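Long-range contacts in TPR repeat-containing protein (PDB 3U4T), which is of unknown function but, as a tetratricopeptide-repeat protein, probably serves as a helical scaffold that binds other proteins: residues 178-183 with 200-205; 196-201 with 224-229; 42-47 with 58-63; 72-77 with 102-107. The protein carries 1 engineered substitution. All coordinates share one frame; numbering follows the deposited sequence.

Interaction 1 (178-183 with 200-205); sequences GYLWRA and PYYEKL
A183 sets its CB methyl over the middle of the Y202 ring, 3.5 Å from that ring's centroid, a nearly centred CH-pi contact. L180 meets the same ring at its edge through CD1, which also packs 3.8 Å from CD2 of L205. One residue earlier, Y201 lies against R182: CB of R182 stands over a face of the Y201 ring, 4.2 Å from its centroid, and the arginine chain, bent at chi2 and chi3, brings NH1 to 3.3 Å from Y201 CE1. That ring atom sits over the rim of the guanidinium face, the planes inclined by 40°. R182 NH2 comes within 3.1 Å of Y201 OH, but at an angle too poor for a hydrogen bond; the guanidinium instead forms a salt bridge with D162 through NE. With a serine in place of Y201, that side of R182 CB and the guanidinium would probably be left uncovered, though D162 would still hold NE. Y179 has CG anti to its carbonyl carbon (chi1 -69°), which lays the ring under K204 CB, 4.0 Å from centroid to carbon, while its OH bonds to N174. The segment axes approach to 8.0 Å at 159°, nearly antiparallel. R182 rests on F165, V166 and L169 of helix 158-171, whereas Y202 and L205 pack on A223 of helix 217-233, where Y202 OH bonds to E222, so the pair continues the row of helices.

Interaction 2 (196-201 with 224-229); sequences GLAKPY and NEYIAY
Y226 meets the turn ahead of helix 199-209 mainly by apolar contact. A198 CB lies over one face of the ring, 4.2 Å from the centroid and 27° off the normal, a CH-pi contact displaced toward the hydroxyl end, since its shortest approach is 3.8 Å to CZ. K199 CB comes 3.9 Å from CE2, and farther along the same lysine CD touches I227 CD1 at 3.8 Å, the two side chains crossing at about a right angle. The Y226 side chain, with CG anti to the backbone N (chi1 171°), reaches out from its helix far enough for OH to come 3.2 Å from G196 CA. The element it probes is a type I beta turn from G196 to K199, closed by the bond from K199 N to G196 O and leading into the helix, in an all-helical array of antiparallel hairpins, consistent with the tetratricopeptide-repeat family. Among polar contacts, a water lies 2.8 Å from Y226 OH and is joined only weakly to A198 N. A leucine in place of Y226 would probably leave this water without its tyrosine partner and open a gap beside A198 and K199. The charged end of K199 turns elsewhere: NZ forms a salt bridge with E203 and a hydrogen bond with Y231 OH.

Interaction 3 (42-47 with 58-63); sequences RRAVCY and KDIETY
R43 grips the D59 carboxylate side-on with two nitrogens, one to each oxygen: NE to OD2 at 2.9 Å and NH2 to OD1 at 3.0 Å. Both bonds are close to straight and meet the oxygens on their syn sides; they lie in the guanidinium plane, although the carboxylate is tilted 29° from it. A bend at chi3 (73°) turns the otherwise extended arginine chain so that this edge faces D59. NH2 also forms a salt bridge with E30, so one buried guanidinium answers two acids, which probably eases the burial of D59 as a charged carboxylate. Next outward, the edge of the Y47 ring meets the same carboxylate, CD2 lying 3.1 Å from D59 OD2. The packing centres on A44, whose CB is 3.5 Å from D59 CB and 4.0 Å from I60 CB; so small a residue permits the segment axes to approach to 7.9 Å. Running at 164° to each other, helices 40-49 and 53-64 fit the helix-turn-helix pairing of the tetratricopeptide repeat.

Interaction 4 (72-77 with 102-107); sequences AKSADF and DRDTTR
R103 lays a face of its guanidinium over the backbone carbonyl of A72, an odd approach in which NH1 comes 2.7 Å from A72 O yet at an angle too poor for a hydrogen bond. Since this side chain is poorly ordered, so short a distance is doubtful. Its aliphatic part is placed by the first torsion, CG anti to the backbone N (chi1 155°), and CG lies 3.4 Å from S74 N. S74 CB packs 3.3 Å from D104 CB. Here the beginning of helix 74-86 abuts the end of helix 90-103, the two helices being joined by a short link, as in the hairpins of helical repeat proteins. K73 occupies the N-cap, its N-H bonded to D76 OD2 at 2.7 Å. Beyond the other helix, D104 makes an Asx turn, OD1 accepting from T106 N (3.1 Å) and T106 OG1 from the same face. S74 OG bonds to A100 O, while R107, whose CG lies 3.3 Å from S74 OG, forms salt bridges with E78 and D109.

How the interactions relate
Along the chain the contacts come in the order 3, 4, 1, 2, and they form two groups on opposite sides of the chain's centre. Interactions 3 and 4 have centres about 17 Å apart and touch where Y63 OH meets D76 OD2, joining the consecutive helices 53-64 and 74-86. Interactions 1 and 2, with centres about 9 Å apart, share P200 and Y201 on helix 199-209; the rings of Y202 and Y226 pack together, as do A183 and A198. Between the groups no atoms meet: interactions 1 and 4 remain about 23 Å apart at their nearest atoms. Neighbour-to-neighbour contacts thus build an elongated array of helices, consistent with a repeat scaffold.

Interaction 1 (178-183 with 200-205)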
loop_
_atom_site.group_PDB
_atom_site.type_symbol
_atom_site.label_atom_id
_atom_site.label_comp_id
_atom_site.label_asym_id
_atom_site.label_seq_id
_atom_site.Cartn_x
_atom_site.Cartn_y
_atom_site.Cartn_z
ATOM N N GLY A 178 -4.774 -12.321 2.380
ATOM C CA GLY A 178 -4.905 -12.527 3.812
ATOM C C GLY A 178 -4.358 -13.885 4.216
ATOM O O GLY A 178 -3.681 -14.020 5.237
ATOM N N TYR A 179 -4.647 -14.903 3.416
ATOM C CA TYR A 179 -4.151 -16.234 3.730
ATOM C C TYR A 179 -2.630 -16.246 3.611
ATOM O O TYR A 179 -1.934 -16.838 4.449
ATOM C CB TYR A 179 -4.773 -17.270 2.793
ATOM C CG TYR A 179 -6.259 -17.489 3.025
ATOM C CD1 TYR A 179 -6.735 -17.993 4.240
ATOM C CD2 TYR A 179 -7.184 -17.190 2.029
ATOM C CE1 TYR A 179 -8.098 -18.193 4.451
ATOM C CE2 TYR A 179 -8.547 -17.381 2.227
ATOM C CZ TYR A 179 -9.001 -17.882 3.439
ATOM O OH TYR A 179 -10.353 -18.061 3.612
ATOM N N LEU A 180 -2.115 -15.576 2.582
ATOM C CA LEU A 180 -0.668 -15.488 2.369
ATOM C C LEU A 180 0.030 -14.973 3.621
ATOM O O LEU A 180 0.987 -15.586 4.112
ATOM C CB LEU A 180 -0.353 -14.541 1.208
ATOM C CG LEU A 180 1.140 -14.371 0.910
ATOM C CD1 LEU A 180 1.695 -15.643 0.287
ATOM C CD2 LEU A 180 1.340 -13.197 -0.044
ATOM N N TRP A 181 -0.462 -13.845 4.142
ATOM C CA TRP A 181 0.139 -13.228 5.328
ATOM C C TRP A 181 -0.120 -13.962 6.626
ATOM O O TRP A 181 0.729 -13.961 7.511
ATOM C CB TRP A 181 -0.250 -11.746 5.434
ATOM C CG TRP A 181 0.575 -10.922 4.478
ATOM C CD1 TRP A 181 0.224 -10.522 3.218
ATOM C CD2 TRP A 181 1.946 -10.537 4.650
ATOM N NE1 TRP A 181 1.290 -9.922 2.592
ATOM C CE2 TRP A 181 2.360 -9.918 3.447
ATOM C CE3 TRP A 181 2.867 -10.667 5.701
ATOM C CZ2 TRP A 181 3.657 -9.424 3.270
ATOM C CZ3 TRP A 181 4.147 -10.181 5.525
ATOM C CH2 TRP A 181 4.533 -9.567 4.313
ATOM N N ARG A 182 -1.285 -14.591 6.747
ATOM C CA ARG A 182 -1.565 -15.384 7.940
ATOM C C ARG A 182 -0.553 -16.520 7.894
ATOM O O ARG A 182 0.029 -16.910 8.908
ATOM C CB ARG A 182 -2.959 -15.991 7.899
ATOM C CG ARG A 182 -4.080 -15.022 8.153
ATOM C CD ARG A 182 -5.195 -15.754 8.891
ATOM N NE ARG A 182 -4.759 -16.183 10.220
ATOM C CZ ARG A 182 -5.482 -16.944 11.038
ATOM N NH1 ARG A 182 -6.681 -17.371 10.662
ATOM N NH2 ARG A 182 -5.015 -17.260 12.238
ATOM N N ALA A 183 -0.345 -17.042 6.694
ATOM C CA ALA A 183 0.600 -18.130 6.505
ATOM C C ALA A 183 1.974 -17.674 6.984
ATOM O O ALA A 183 2.594 -18.319 7.823
ATOM C CB ALA A 183 0.654 -18.522 5.033
ATOM N N PRO A 200 -2.113 -25.007 7.092
ATOM C CA PRO A 200 -3.481 -24.719 6.659
ATOM C C PRO A 200 -3.678 -23.439 5.849
ATOM O O PRO A 200 -4.478 -23.409 4.910
ATOM C CB PRO A 200 -4.247 -24.674 7.971
ATOM C CG PRO A 200 -3.214 -24.210 8.951
ATOM C CD PRO A 200 -2.029 -25.051 8.558
ATOM N N TYR A 201 -2.963 -22.378 6.211
ATOM C CA TYR A 201 -3.120 -21.108 5.499
ATOM C C TYR A 201 -2.589 -21.176 4.073
ATOM O O TYR A 201 -3.209 -20.643 3.148
ATOM C CB TYR A 201 -2.454 -19.987 6.305
ATOM C CG TYR A 201 -3.017 -19.938 7.710
ATOM C CD1 TYR A 201 -4.374 -19.657 7.925
ATOM C CD2 TYR A 201 -2.244 -20.307 8.806
ATOM C CE1 TYR A 201 -4.941 -19.763 9.182
ATOM C CE2 TYR A 201 -2.806 -20.416 10.078
ATOM C CZ TYR A 201 -4.155 -20.148 10.255
ATOM O OH TYR A 201 -4.724 -20.303 11.495
ATOM N N TYR A 202 -1.455 -21.845 3.885
ATOM C CA TYR A 202 -0.898 -21.982 2.545
ATOM C C TYR A 202 -1.797 -22.918 1.734
ATOM O O TYR A 202 -1.923 -22.771 0.508
ATOM C CB TYR A 202 0.543 -22.533 2.598
ATOM C CG TYR A 202 1.609 -21.461 2.768
ATOM C CD1 TYR A 202 1.599 -20.318 1.971
ATOM C CD2 TYR A 202 2.617 -21.583 3.726
ATOM C CE1 TYR A 202 2.567 -19.314 2.125
ATOM C CE2 TYR A 202 3.594 -20.579 3.887
ATOM C CZ TYR A 202 3.551 -19.452 3.083
ATOM O OH TYR A 202 4.464 -18.441 3.239
ATOM N N GLU A 203 -2.426 -23.877 2.416
ATOM C CA GLU A 203 -3.313 -24.810 1.729
ATOM C C GLU A 203 -4.518 -24.027 1.243
ATOM O O GLU A 203 -4.969 -24.225 0.113
ATOM C CB GLU A 203 -3.733 -25.956 2.656
ATOM C CG GLU A 203 -2.615 -26.958 2.891
ATOM C CD GLU A 203 -2.988 -28.058 3.859
ATOM O OE1 GLU A 203 -3.623 -27.752 4.887
ATOM O OE2 GLU A 203 -2.628 -29.226 3.599
ATOM N N LYS A 204 -5.028 -23.122 2.079
ATOM C CA LYS A 204 -6.168 -22.307 1.678
ATOM C C LYS A 204 -5.750 -21.329 0.579
ATOM O O LYS A 204 -6.535 -21.009 -0.314
ATOM C CB LYS A 204 -6.728 -21.544 2.876
ATOM C CG LYS A 204 -7.994 -22.160 3.469
ATOM C CD LYS A 204 -9.202 -21.939 2.555
ATOM C CE LYS A 204 -10.507 -22.401 3.211
ATOM N NZ LYS A 204 -11.716 -21.804 2.556
ATOM N N LEU A 205 -4.504 -20.865 0.646
ATOM C CA LEU A 205 -3.975 -19.939 -0.348
ATOM C C LEU A 205 -4.013 -20.594 -1.722
ATOM O O LEU A 205 -4.380 -19.973 -2.715
ATOM C CB LEU A 205 -2.534 -19.582 -0.030
ATOM C CG LEU A 205 -2.021 -18.549 -1.025
ATOM C CD1 LEU A 205 -2.594 -17.195 -0.654
ATOM C CD2 LEU A 205 -0.521 -18.483 -0.983
#

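Interaction 2 (196-201 with 224-229)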
loop_
_atom_site.group_PDB
_atom_site.type_symbol
_atom_site.label_atom_id
_atom_site.label_comp_id
_atom_site.label_asym_id
_atom_site.label_seq_id
_atom_site.Cartn_x
_atom_site.Cartn_y
_atom_site.Cartn_z
ATOM N N GLY A 196 3.796 -27.129 11.827
ATOM C CA GLY A 196 3.062 -26.863 10.600
ATOM C C GLY A 196 2.010 -25.778 10.759
ATOM O O GLY A 196 0.982 -25.799 10.086
ATOM N N LEU A 197 2.267 -24.820 11.643
ATOM C CA LEU A 197 1.326 -23.728 11.894
ATOM C C LEU A 197 0.869 -23.015 10.646
ATOM O O LEU A 197 -0.268 -22.564 10.569
ATOM C CB LEU A 197 1.934 -22.695 12.845
ATOM C CG LEU A 197 2.099 -23.127 14.301
ATOM C CD1 LEU A 197 2.672 -21.979 15.120
ATOM C CD2 LEU A 197 0.742 -23.551 14.850
ATOM N N ALA A 198 1.755 -22.910 9.665
ATOM C CA ALA A 198 1.431 -22.225 8.425
ATOM C C ALA A 198 0.736 -23.111 7.406
ATOM O O ALA A 198 0.103 -22.621 6.474
ATOM C CB ALA A 198 2.698 -21.644 7.820
ATOM N N LYS A 199 0.847 -24.418 7.593
ATOM C CA LYS A 199 0.261 -25.401 6.679
ATOM C C LYS A 199 -1.143 -25.097 6.183
ATOM O O LYS A 199 -1.371 -24.945 4.987
ATOM C CB LYS A 199 0.271 -26.773 7.341
ATOM C CG LYS A 199 -0.343 -27.899 6.523
ATOM C CD LYS A 199 0.690 -28.650 5.721
ATOM C CE LYS A 199 0.327 -30.133 5.682
ATOM N NZ LYS A 199 -1.046 -30.384 5.157
ATOM N N PRO A 200 -2.113 -25.007 7.092
ATOM C CA PRO A 200 -3.481 -24.719 6.659
ATOM C C PRO A 200 -3.678 -23.439 5.849
ATOM O O PRO A 200 -4.478 -23.409 4.910
ATOM C CB PRO A 200 -4.247 -24.674 7.971
ATOM C CG PRO A 200 -3.214 -24.210 8.951
ATOM C CD PRO A 200 -2.029 -25.051 8.558
ATOM N N TYR A 201 -2.963 -22.378 6.211
ATOM C CA TYR A 201 -3.120 -21.108 5.499
ATOM C C TYR A 201 -2.589 -21.176 4.073
ATOM O O TYR A 201 -3.209 -20.643 3.148
ATOM C CB TYR A 201 -2.454 -19.987 6.305
ATOM C CG TYR A 201 -3.017 -19.938 7.710
ATOM C CD1 TYR A 201 -4.374 -19.657 7.925
ATOM C CD2 TYR A 201 -2.244 -20.307 8.806
ATOM C CE1 TYR A 201 -4.941 -19.763 9.182
ATOM C CE2 TYR A 201 -2.806 -20.416 10.078
ATOM C CZ TYR A 201 -4.155 -20.148 10.255
ATOM O OH TYR A 201 -4.724 -20.303 11.495
ATOM N N ASN A 224 3.367 -23.880 -2.341
ATOM C CA ASN A 224 3.792 -25.241 -2.631
ATOM C C ASN A 224 5.162 -25.572 -2.063
ATOM O O ASN A 224 5.407 -26.711 -1.649
ATOM C CB ASN A 224 3.769 -25.496 -4.140
ATOM C CG ASN A 224 2.377 -25.813 -4.654
ATOM O OD1 ASN A 224 1.846 -26.896 -4.424
ATOM N ND2 ASN A 224 1.777 -24.864 -5.348
ATOM N N GLU A 225 6.054 -24.584 -2.047
ATOM C CA GLU A 225 7.391 -24.791 -1.519
ATOM C C GLU A 225 7.294 -25.143 -0.048
ATOM O O GLU A 225 7.930 -26.082 0.405
ATOM C CB GLU A 225 8.255 -23.543 -1.708
ATOM C CG GLU A 225 8.886 -23.414 -3.089
ATOM C CD GLU A 225 9.989 -22.363 -3.131
ATOM O OE1 GLU A 225 10.485 -21.980 -2.053
ATOM O OE2 GLU A 225 10.376 -21.928 -4.235
ATOM N N TYR A 226 6.496 -24.394 0.698
ATOM C CA TYR A 226 6.334 -24.679 2.118
ATOM C C TYR A 226 5.825 -26.115 2.271
ATOM O O TYR A 226 6.405 -26.921 2.992
ATOM C CB TYR A 226 5.324 -23.714 2.743
ATOM C CG TYR A 226 4.950 -24.084 4.165
ATOM C CD1 TYR A 226 5.758 -23.710 5.241
ATOM C CD2 TYR A 226 3.825 -24.868 4.433
ATOM C CE1 TYR A 226 5.461 -24.101 6.532
ATOM C CE2 TYR A 226 3.531 -25.269 5.725
ATOM C CZ TYR A 226 4.346 -24.883 6.767
ATOM O OH TYR A 226 4.039 -25.273 8.050
ATOM N N ILE A 227 4.738 -26.427 1.574
ATOM C CA ILE A 227 4.164 -27.757 1.649
ATOM C C ILE A 227 5.204 -28.826 1.331
ATOM O O ILE A 227 5.378 -29.776 2.101
ATOM C CB ILE A 227 2.963 -27.893 0.688
ATOM C CG1 ILE A 227 1.919 -26.826 1.013
ATOM C CG2 ILE A 227 2.323 -29.272 0.837
ATOM C CD1 ILE A 227 1.339 -26.956 2.395
ATOM N N ALA A 228 5.904 -28.673 0.208
ATOM C CA ALA A 228 6.925 -29.658 -0.178
ATOM C C ALA A 228 7.964 -29.889 0.919
ATOM O O ALA A 228 8.389 -31.027 1.140
ATOM C CB ALA A 228 7.609 -29.242 -1.475
ATOM N N TYR A 229 8.369 -28.822 1.608
ATOM C CA TYR A 229 9.333 -28.949 2.697
ATOM C C TYR A 229 8.647 -29.566 3.909
ATOM O O TYR A 229 9.206 -30.421 4.582
ATOM C CB TYR A 229 9.924 -27.586 3.076
ATOM C CG TYR A 229 10.875 -27.010 2.035
ATOM C CD1 TYR A 229 11.929 -27.774 1.515
ATOM C CD2 TYR A 229 10.739 -25.693 1.590
ATOM C CE1 TYR A 229 12.825 -27.235 0.581
ATOM C CE2 TYR A 229 11.631 -25.145 0.658
ATOM C CZ TYR A 229 12.672 -25.920 0.160
ATOM O OH TYR A 229 13.565 -25.371 -0.735
HETATM O O HOH W 1 5.167 -23.571 9.979
#

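Interaction 3 (42-47 with 58-63)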
loop_
_atom_site.group_PDB
_atom_site.type_symbol
_atom_site.label_atom_id
_atom_site.label_comp_id
_atom_site.label_asym_id
_atom_site.label_seq_id
_atom_site.Cartn_x
_atom_site.Cartn_y
_atom_site.Cartn_z
ATOM N N ARG A 42 -4.873 23.244 -8.232
ATOM C CA ARG A 42 -5.359 22.256 -9.185
ATOM C C ARG A 42 -4.281 21.935 -10.211
ATOM O O ARG A 42 -4.095 20.777 -10.588
ATOM C CB ARG A 42 -6.621 22.773 -9.881
ATOM C CG ARG A 42 -7.839 22.818 -8.967
ATOM C CD ARG A 42 -9.085 23.307 -9.698
ATOM N NE ARG A 42 -10.279 23.227 -8.858
ATOM C CZ ARG A 42 -10.467 23.922 -7.740
ATOM N NH1 ARG A 42 -9.539 24.767 -7.308
ATOM N NH2 ARG A 42 -11.588 23.767 -7.050
ATOM N N ARG A 43 -3.560 22.961 -10.651
ATOM C CA ARG A 43 -2.506 22.750 -11.628
ATOM C C ARG A 43 -1.405 21.970 -10.932
ATOM O O ARG A 43 -0.758 21.117 -11.533
ATOM C CB ARG A 43 -1.972 24.090 -12.144
ATOM C CG ARG A 43 -1.193 23.989 -13.456
ATOM C CD ARG A 43 -0.955 25.367 -14.075
ATOM N NE ARG A 43 0.046 26.148 -13.353
ATOM C CZ ARG A 43 0.400 27.391 -13.671
ATOM N NH1 ARG A 43 -0.171 28.011 -14.701
ATOM N NH2 ARG A 43 1.344 28.008 -12.979
ATOM N N ALA A 44 -1.203 22.257 -9.651
ATOM C CA ALA A 44 -0.179 21.563 -8.883
ATOM C C ALA A 44 -0.458 20.061 -8.916
ATOM O O ALA A 44 0.436 19.266 -9.202
ATOM C CB ALA A 44 -0.165 22.067 -7.454
ATOM N N VAL A 45 -1.699 19.677 -8.629
ATOM C CA VAL A 45 -2.087 18.268 -8.652
ATOM C C VAL A 45 -1.923 17.698 -10.063
ATOM O O VAL A 45 -1.416 16.590 -10.231
ATOM C CB VAL A 45 -3.546 18.071 -8.219
ATOM C CG1 VAL A 45 -3.965 16.631 -8.475
ATOM C CG2 VAL A 45 -3.699 18.407 -6.750
ATOM N N CYS A 46 -2.358 18.440 -11.077
ATOM C CA CYS A 46 -2.207 17.949 -12.440
ATOM C C CYS A 46 -0.725 17.590 -12.653
ATOM O O CYS A 46 -0.391 16.436 -12.955
ATOM C CB CYS A 46 -2.679 19.010 -13.450
ATOM S SG CYS A 46 -4.501 19.307 -13.433
ATOM N N TYR A 47 0.164 18.561 -12.461
ATOM C CA TYR A 47 1.594 18.316 -12.627
ATOM C C TYR A 47 2.068 17.116 -11.797
ATOM O O TYR A 47 2.873 16.301 -12.260
ATOM C CB TYR A 47 2.399 19.566 -12.249
ATOM C CG TYR A 47 2.456 20.631 -13.331
ATOM C CD1 TYR A 47 2.909 20.321 -14.613
ATOM C CD2 TYR A 47 2.089 21.957 -13.065
ATOM C CE1 TYR A 47 3.000 21.292 -15.601
ATOM C CE2 TYR A 47 2.176 22.943 -14.050
ATOM C CZ TYR A 47 2.634 22.600 -15.315
ATOM O OH TYR A 47 2.730 23.562 -16.295
ATOM N N LYS A 58 6.321 24.287 -7.331
ATOM C CA LYS A 58 6.173 25.720 -7.526
ATOM C C LYS A 58 4.701 26.117 -7.470
ATOM O O LYS A 58 4.356 27.164 -6.916
ATOM C CB LYS A 58 6.776 26.165 -8.863
ATOM C CG LYS A 58 6.694 27.679 -9.075
ATOM C CD LYS A 58 7.610 28.201 -10.192
ATOM C CE LYS A 58 7.084 27.905 -11.589
ATOM N NZ LYS A 58 7.975 28.496 -12.635
ATOM N N ASP A 59 3.836 25.280 -8.037
ATOM C CA ASP A 59 2.402 25.558 -8.054
ATOM C C ASP A 59 1.731 25.462 -6.693
ATOM O O ASP A 59 0.920 26.315 -6.333
ATOM C CB ASP A 59 1.679 24.617 -9.015
ATOM C CG ASP A 59 1.655 25.130 -10.450
ATOM O OD1 ASP A 59 2.124 26.256 -10.711
ATOM O OD2 ASP A 59 1.146 24.389 -11.320
ATOM N N ILE A 60 2.052 24.429 -5.926
ATOM C CA ILE A 60 1.414 24.302 -4.629
ATOM C C ILE A 60 1.909 25.401 -3.693
ATOM O O ILE A 60 1.220 25.772 -2.743
ATOM C CB ILE A 60 1.673 22.921 -4.000
ATOM C CG1 ILE A 60 0.694 22.698 -2.853
ATOM C CG2 ILE A 60 3.097 22.823 -3.515
ATOM C CD1 ILE A 60 -0.751 22.664 -3.306
ATOM N N GLU A 61 3.096 25.941 -3.971
ATOM C CA GLU A 61 3.638 26.996 -3.125
ATOM C C GLU A 61 3.081 28.350 -3.548
ATOM O O GLU A 61 2.894 29.242 -2.724
ATOM C CB GLU A 61 5.175 26.970 -3.163
ATOM C CG GLU A 61 5.737 25.636 -2.643
ATOM C CD GLU A 61 7.253 25.592 -2.534
ATOM O OE1 GLU A 61 7.942 26.057 -3.471
ATOM O OE2 GLU A 61 7.757 25.068 -1.516
ATOM N N THR A 62 2.804 28.505 -4.835
ATOM C CA THR A 62 2.228 29.742 -5.321
ATOM C C THR A 62 0.827 29.739 -4.713
ATOM O O THR A 62 0.345 30.749 -4.202
ATOM C CB THR A 62 2.141 29.744 -6.856
ATOM O OG1 THR A 62 3.458 29.872 -7.405
ATOM C CG2 THR A 62 1.270 30.894 -7.345
ATOM N N TYR A 63 0.173 28.586 -4.764
ATOM C CA TYR A 63 -1.149 28.464 -4.175
ATOM C C TYR A 63 -1.167 28.968 -2.718
ATOM O O TYR A 63 -1.953 29.850 -2.379
ATOM C CB TYR A 63 -1.588 27.006 -4.207
ATOM C CG TYR A 63 -2.873 26.745 -3.462
ATOM C CD1 TYR A 63 -4.086 27.219 -3.949
ATOM C CD2 TYR A 63 -2.878 25.999 -2.288
ATOM C CE1 TYR A 63 -5.279 26.949 -3.290
ATOM C CE2 TYR A 63 -4.066 25.724 -1.619
ATOM C CZ TYR A 63 -5.260 26.203 -2.130
ATOM O OH TYR A 63 -6.439 25.943 -1.486
#

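Interaction 4 (72-77 with 102-107)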
loop_
_atom_site.group_PDB
_atom_site.type_symbol
_atom_site.label_atom_id
_atom_site.label_comp_id
_atom_site.label_asym_id
_atom_site.label_seq_id
_atom_site.Cartn_x
_atom_site.Cartn_y
_atom_site.Cartn_z
ATOM N N ALA A 72 -8.210 27.282 2.790
ATOM C CA ALA A 72 -7.378 26.102 2.524
ATOM C C ALA A 72 -8.056 24.828 3.017
ATOM O O ALA A 72 -8.689 24.818 4.064
ATOM C CB ALA A 72 -6.036 26.251 3.190
ATOM N N LYS A 73 -7.919 23.748 2.263
ATOM C CA LYS A 73 -8.551 22.493 2.654
ATOM C C LYS A 73 -7.557 21.420 3.066
ATOM O O LYS A 73 -6.356 21.552 2.880
ATOM C CB LYS A 73 -9.408 21.959 1.507
ATOM C CG LYS A 73 -10.526 22.874 1.076
ATOM C CD LYS A 73 -11.717 22.754 2.005
ATOM C CE LYS A 73 -13.010 22.894 1.220
ATOM N NZ LYS A 73 -14.065 21.975 1.734
ATOM N N SER A 74 -8.081 20.345 3.625
ATOM C CA SER A 74 -7.268 19.229 4.051
ATOM C C SER A 74 -6.493 18.667 2.868
ATOM O O SER A 74 -5.323 18.301 2.973
ATOM C CB SER A 74 -8.173 18.154 4.633
ATOM O OG SER A 74 -7.439 16.993 4.923
ATOM N N ALA A 75 -7.158 18.618 1.729
ATOM C CA ALA A 75 -6.569 18.089 0.512
ATOM C C ALA A 75 -5.333 18.851 0.055
ATOM O O ALA A 75 -4.368 18.252 -0.407
ATOM C CB ALA A 75 -7.613 18.087 -0.597
ATOM N N ASP A 76 -5.364 20.172 0.156
ATOM C CA ASP A 76 -4.225 20.973 -0.274
ATOM C C ASP A 76 -2.967 20.627 0.511
ATOM O O ASP A 76 -1.881 20.515 -0.071
ATOM C CB ASP A 76 -4.549 22.454 -0.122
ATOM C CG ASP A 76 -5.858 22.810 -0.756
ATOM O OD1 ASP A 76 -6.056 22.427 -1.937
ATOM O OD2 ASP A 76 -6.682 23.469 -0.079
ATOM N N PHE A 77 -3.104 20.465 1.826
ATOM C CA PHE A 77 -1.945 20.117 2.654
ATOM C C PHE A 77 -1.464 18.717 2.264
ATOM O O PHE A 77 -0.253 18.460 2.169
ATOM C CB PHE A 77 -2.319 20.154 4.137
ATOM C CG PHE A 77 -2.555 21.532 4.662
ATOM C CD1 PHE A 77 -1.499 22.285 5.175
ATOM C CD2 PHE A 77 -3.821 22.106 4.595
ATOM C CE1 PHE A 77 -1.704 23.596 5.620
ATOM C CE2 PHE A 77 -4.040 23.416 5.034
ATOM C CZ PHE A 77 -2.980 24.160 5.544
ATOM N N ASP A 102 -5.029 17.646 10.828
ATOM C CA ASP A 102 -5.352 18.665 11.835
ATOM C C ASP A 102 -6.487 19.549 11.306
ATOM O O ASP A 102 -7.309 20.050 12.065
ATOM C CB ASP A 102 -4.138 19.562 12.138
ATOM C CG ASP A 102 -3.136 18.908 13.074
ATOM O OD1 ASP A 102 -3.540 17.983 13.819
ATOM O OD2 ASP A 102 -1.952 19.340 13.079
ATOM N N ARG A 103 -6.508 19.733 9.992
ATOM C CA ARG A 103 -7.514 20.549 9.320
ATOM C C ARG A 103 -8.824 19.783 9.111
ATOM O O ARG A 103 -9.910 20.356 9.151
ATOM C CB ARG A 103 -6.942 21.021 7.981
ATOM C CG ARG A 103 -7.960 21.351 6.914
ATOM C CD ARG A 103 -8.062 22.841 6.702
ATOM N NE ARG A 103 -9.325 23.390 7.184
ATOM C CZ ARG A 103 -9.626 24.685 7.163
ATOM N NH1 ARG A 103 -8.753 25.560 6.684
ATOM N NH2 ARG A 103 -10.801 25.106 7.609
ATOM N N ASP A 104 -8.709 18.485 8.873
ATOM C CA ASP A 104 -9.874 17.628 8.678
ATOM C C ASP A 104 -9.571 16.361 9.475
ATOM O O ASP A 104 -8.909 15.445 8.976
ATOM C CB ASP A 104 -10.048 17.286 7.197
ATOM C CG ASP A 104 -11.313 16.486 6.923
ATOM O OD1 ASP A 104 -11.827 15.831 7.858
ATOM O OD2 ASP A 104 -11.781 16.504 5.764
ATOM N N THR A 105 -10.056 16.310 10.709
ATOM C CA THR A 105 -9.788 15.174 11.575
ATOM C C THR A 105 -10.347 13.810 11.173
ATOM O O THR A 105 -10.132 12.825 11.879
ATOM C CB THR A 105 -10.233 15.478 13.006
ATOM O OG1 THR A 105 -11.659 15.600 13.051
ATOM C CG2 THR A 105 -9.599 16.774 13.483
ATOM N N THR A 106 -11.065 13.739 10.056
ATOM C CA THR A 106 -11.590 12.454 9.622
ATOM C C THR A 106 -10.599 11.825 8.651
ATOM O O THR A 106 -10.740 10.664 8.278
ATOM C CB THR A 106 -12.963 12.572 8.909
ATOM O OG1 THR A 106 -12.772 12.993 7.551
ATOM C CG2 THR A 106 -13.863 13.563 9.639
ATOM N N ARG A 107 -9.597 12.602 8.244
ATOM C CA ARG A 107 -8.579 12.112 7.320
ATOM C C ARG A 107 -7.540 11.263 8.060
ATOM O O ARG A 107 -6.335 11.501 7.956
ATOM C CB ARG A 107 -7.889 13.288 6.622
ATOM C CG ARG A 107 -8.773 14.079 5.667
ATOM C CD ARG A 107 -9.311 13.196 4.541
ATOM N NE ARG A 107 -8.242 12.560 3.776
ATOM C CZ ARG A 107 -7.403 13.206 2.973
ATOM N NH1 ARG A 107 -7.503 14.523 2.819
ATOM N NH2 ARG A 107 -6.456 12.532 2.327
#